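Local coordinates for fibrillarin-like pre-rRNA processing protein (Archaeoglobus fulgidus, PDB 1NT2) that transfers methyl groups from S-adenosylmethionine to ribose 2'-hydroxyls of rRNA and tRNA at sites chosen by a guide RNA, within box C/D ribonucleoprotein particles, at residues 127-132 with 156-161. Sequence-based numbering, arbitrary orientation.
Sequences VDLIYQ and EVVIMV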
loop_
_atom_site.group_PDB
_atom_site.type_symbol
_atom_site.label_atom_id
_atom_site.label_comp_id
_atom_site.label_asym_id
_atom_site.label_seq_id
_atom_site.Cartn_x
_atom_site.Cartn_y
_atom_site.Cartn_z
ATOM N N VAL A 127 50.682 -9.573 12.568
ATOM C CA VAL A 127 50.445 -10.841 13.243
ATOM C C VAL A 127 51.146 -12.022 12.561
ATOM O O VAL A 127 51.392 -12.003 11.341
ATOM C CB VAL A 127 48.923 -11.127 13.330
ATOM C CG1 VAL A 127 48.243 -10.044 14.141
ATOM C CG2 VAL A 127 48.311 -11.182 11.931
ATOM N N ASP A 128 51.453 -13.043 13.367
ATOM C CA ASP A 128 52.139 -14.258 12.915
ATOM C C ASP A 128 51.176 -15.306 12.358
ATOM O O ASP A 128 51.587 -16.261 11.682
ATOM C CB ASP A 128 52.906 -14.880 14.079
ATOM C CG ASP A 128 53.845 -13.903 14.743
ATOM O OD1 ASP A 128 54.649 -13.280 14.016
ATOM O OD2 ASP A 128 53.785 -13.768 15.988
ATOM N N LEU A 129 49.895 -15.128 12.671
ATOM C CA LEU A 129 48.848 -16.042 12.226
ATOM C C LEU A 129 47.444 -15.473 12.415
ATOM O O LEU A 129 47.134 -14.865 13.452
ATOM C CB LEU A 129 48.974 -17.384 12.957
ATOM C CG LEU A 129 47.690 -18.136 13.297
ATOM C CD1 LEU A 129 47.851 -19.611 12.997
ATOM C CD2 LEU A 129 47.351 -17.897 14.758
ATOM N N ILE A 130 46.609 -15.672 11.394
ATOM C CA ILE A 130 45.233 -15.204 11.421
ATOM C C ILE A 130 44.331 -16.420 11.475
ATOM O O ILE A 130 44.255 -17.171 10.501
ATOM C CB ILE A 130 44.840 -14.453 10.147
ATOM C CG1 ILE A 130 45.936 -13.481 9.730
ATOM C CG2 ILE A 130 43.558 -13.687 10.394
ATOM C CD1 ILE A 130 45.659 -12.796 8.399
ATOM N N TYR A 131 43.658 -16.620 12.608
ATOM C CA TYR A 131 42.736 -17.746 12.762
ATOM C C TYR A 131 41.338 -17.224 12.468
ATOM O O TYR A 131 40.887 -16.259 13.093
ATOM C CB TYR A 131 42.781 -18.315 14.189
ATOM C CG TYR A 131 41.858 -19.498 14.398
ATOM C CD1 TYR A 131 42.006 -20.669 13.652
ATOM C CD2 TYR A 131 40.801 -19.429 15.299
ATOM C CE1 TYR A 131 41.114 -21.739 13.795
ATOM C CE2 TYR A 131 39.900 -20.492 15.454
ATOM C CZ TYR A 131 40.059 -21.642 14.698
ATOM O OH TYR A 131 39.160 -22.679 14.829
ATOM N N GLN A 132 40.659 -17.836 11.503
ATOM C CA GLN A 132 39.314 -17.393 11.176
ATOM C C GLN A 132 38.306 -18.529 11.251
ATOM O O GLN A 132 38.525 -19.632 10.734
ATOM C CB GLN A 132 39.260 -16.753 9.787
ATOM C CG GLN A 132 38.091 -15.779 9.629
ATOM C CD GLN A 132 37.870 -15.350 8.191
ATOM O OE1 GLN A 132 37.359 -16.118 7.373
ATOM N NE2 GLN A 132 38.262 -14.122 7.869
ATOM N N GLU A 156 51.302 -17.531 8.826
ATOM C CA GLU A 156 50.377 -18.613 8.528
ATOM C C GLU A 156 48.945 -18.375 9.013
ATOM O O GLU A 156 48.712 -17.645 9.980
ATOM C CB GLU A 156 50.929 -19.920 9.111
ATOM C CG GLU A 156 51.437 -19.795 10.548
ATOM C CD GLU A 156 52.035 -21.090 11.092
ATOM O OE1 GLU A 156 53.098 -21.528 10.592
ATOM O OE2 GLU A 156 51.435 -21.666 12.027
ATOM N N VAL A 157 47.988 -18.995 8.325
ATOM C CA VAL A 157 46.580 -18.863 8.684
ATOM C C VAL A 157 45.843 -20.192 8.713
ATOM O O VAL A 157 46.196 -21.137 8.012
ATOM C CB VAL A 157 45.795 -17.922 7.711
ATOM C CG1 VAL A 157 46.297 -16.501 7.840
ATOM C CG2 VAL A 157 45.913 -18.416 6.278
ATOM N N VAL A 158 44.814 -20.240 9.550
ATOM C CA VAL A 158 43.953 -21.406 9.698
ATOM C C VAL A 158 42.558 -20.816 9.565
ATOM O O VAL A 158 42.205 -19.853 10.251
ATOM C CB VAL A 158 44.084 -22.061 11.093
ATOM C CG1 VAL A 158 43.390 -23.403 11.093
ATOM C CG2 VAL A 158 45.546 -22.206 11.470
ATOM N N ILE A 159 41.766 -21.379 8.672
ATOM C CA ILE A 159 40.438 -20.854 8.471
ATOM C C ILE A 159 39.431 -21.986 8.429
ATOM O O ILE A 159 39.600 -22.952 7.681
ATOM C CB ILE A 159 40.378 -20.047 7.156
ATOM C CG1 ILE A 159 39.010 -19.377 7.002
ATOM C CG2 ILE A 159 40.684 -20.960 5.978
ATOM C CD1 ILE A 159 38.836 -18.614 5.691
ATOM N N MET A 160 38.390 -21.878 9.249
ATOM C CA MET A 160 37.353 -22.895 9.273
ATOM C C MET A 160 36.283 -22.490 8.247
ATOM O O MET A 160 35.990 -21.304 8.069
ATOM C CB MET A 160 36.757 -23.013 10.679
ATOM C CG MET A 160 37.773 -23.308 11.796
ATOM S SD MET A 160 38.968 -24.653 11.485
ATOM C CE MET A 160 37.883 -25.986 11.056
ATOM N N VAL A 161 35.707 -23.470 7.563
ATOM C CA VAL A 161 34.708 -23.179 6.542
ATOM C C VAL A 161 33.468 -24.073 6.606
ATOM O O VAL A 161 33.561 -25.294 6.742
ATOM C CB VAL A 161 35.344 -23.292 5.126
ATOM C CG1 VAL A 161 34.293 -23.156 4.040
ATOM C CG2 VAL A 161 36.403 -22.233 4.968
#
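Two neighbouring parallel strands at the centre of the methyltransferase sheet meet here: L129 pairs with E156, I130 with V157, Y131 with V158 and Q132 with I159. The axes of 129-132 and 156-161 run 4.7 Å apart and diverge by 3°, the evidence for a parallel pair. Toward the C-terminal end of the hydrogen-bond ladder Q132 N donates to V158 O at 2.8 Å and M160 N to Q132 O at 2.7 Å. At the other end E156 N reaches D128 O over 3.1 Å, and V158 N to I130 O forms a rung between.

On the face carrying L129, Y131, E156 and V158, the Y131 ring reaches across to V158 and M160. With CG anti to the backbone N (chi1 -179°), it swings over to the second strand: V158 CB lies at the ring edge, in plane, 3.6 Å from Y131 CD1, and Y131 OH stands 3.4 Å from M160 CG. M160, bent at chi2 and chi3, sets SD 5.5 Å from the ring centroid in an oblique Met-aromatic contact. The Y131 side chain also comes close to that of T71, a residue of the S-adenosylmethionine site. Trimming this tyrosine to an alanine would probably leave V158 and the M160 thioether without their aromatic neighbour and open a gap between them and Y63, whose ring meets it edge-to-face.

On the reverse face, I130 and V157 lie side by side, CB to CG1 3.4 Å, and Q132 runs alongside I159; both Q132 and I159 pack against helix 139-150, touching L143. That helix lies on the connection between the two parallel strands, a beta-alpha-beta crossover of the Rossmann-like methyltransferase fold.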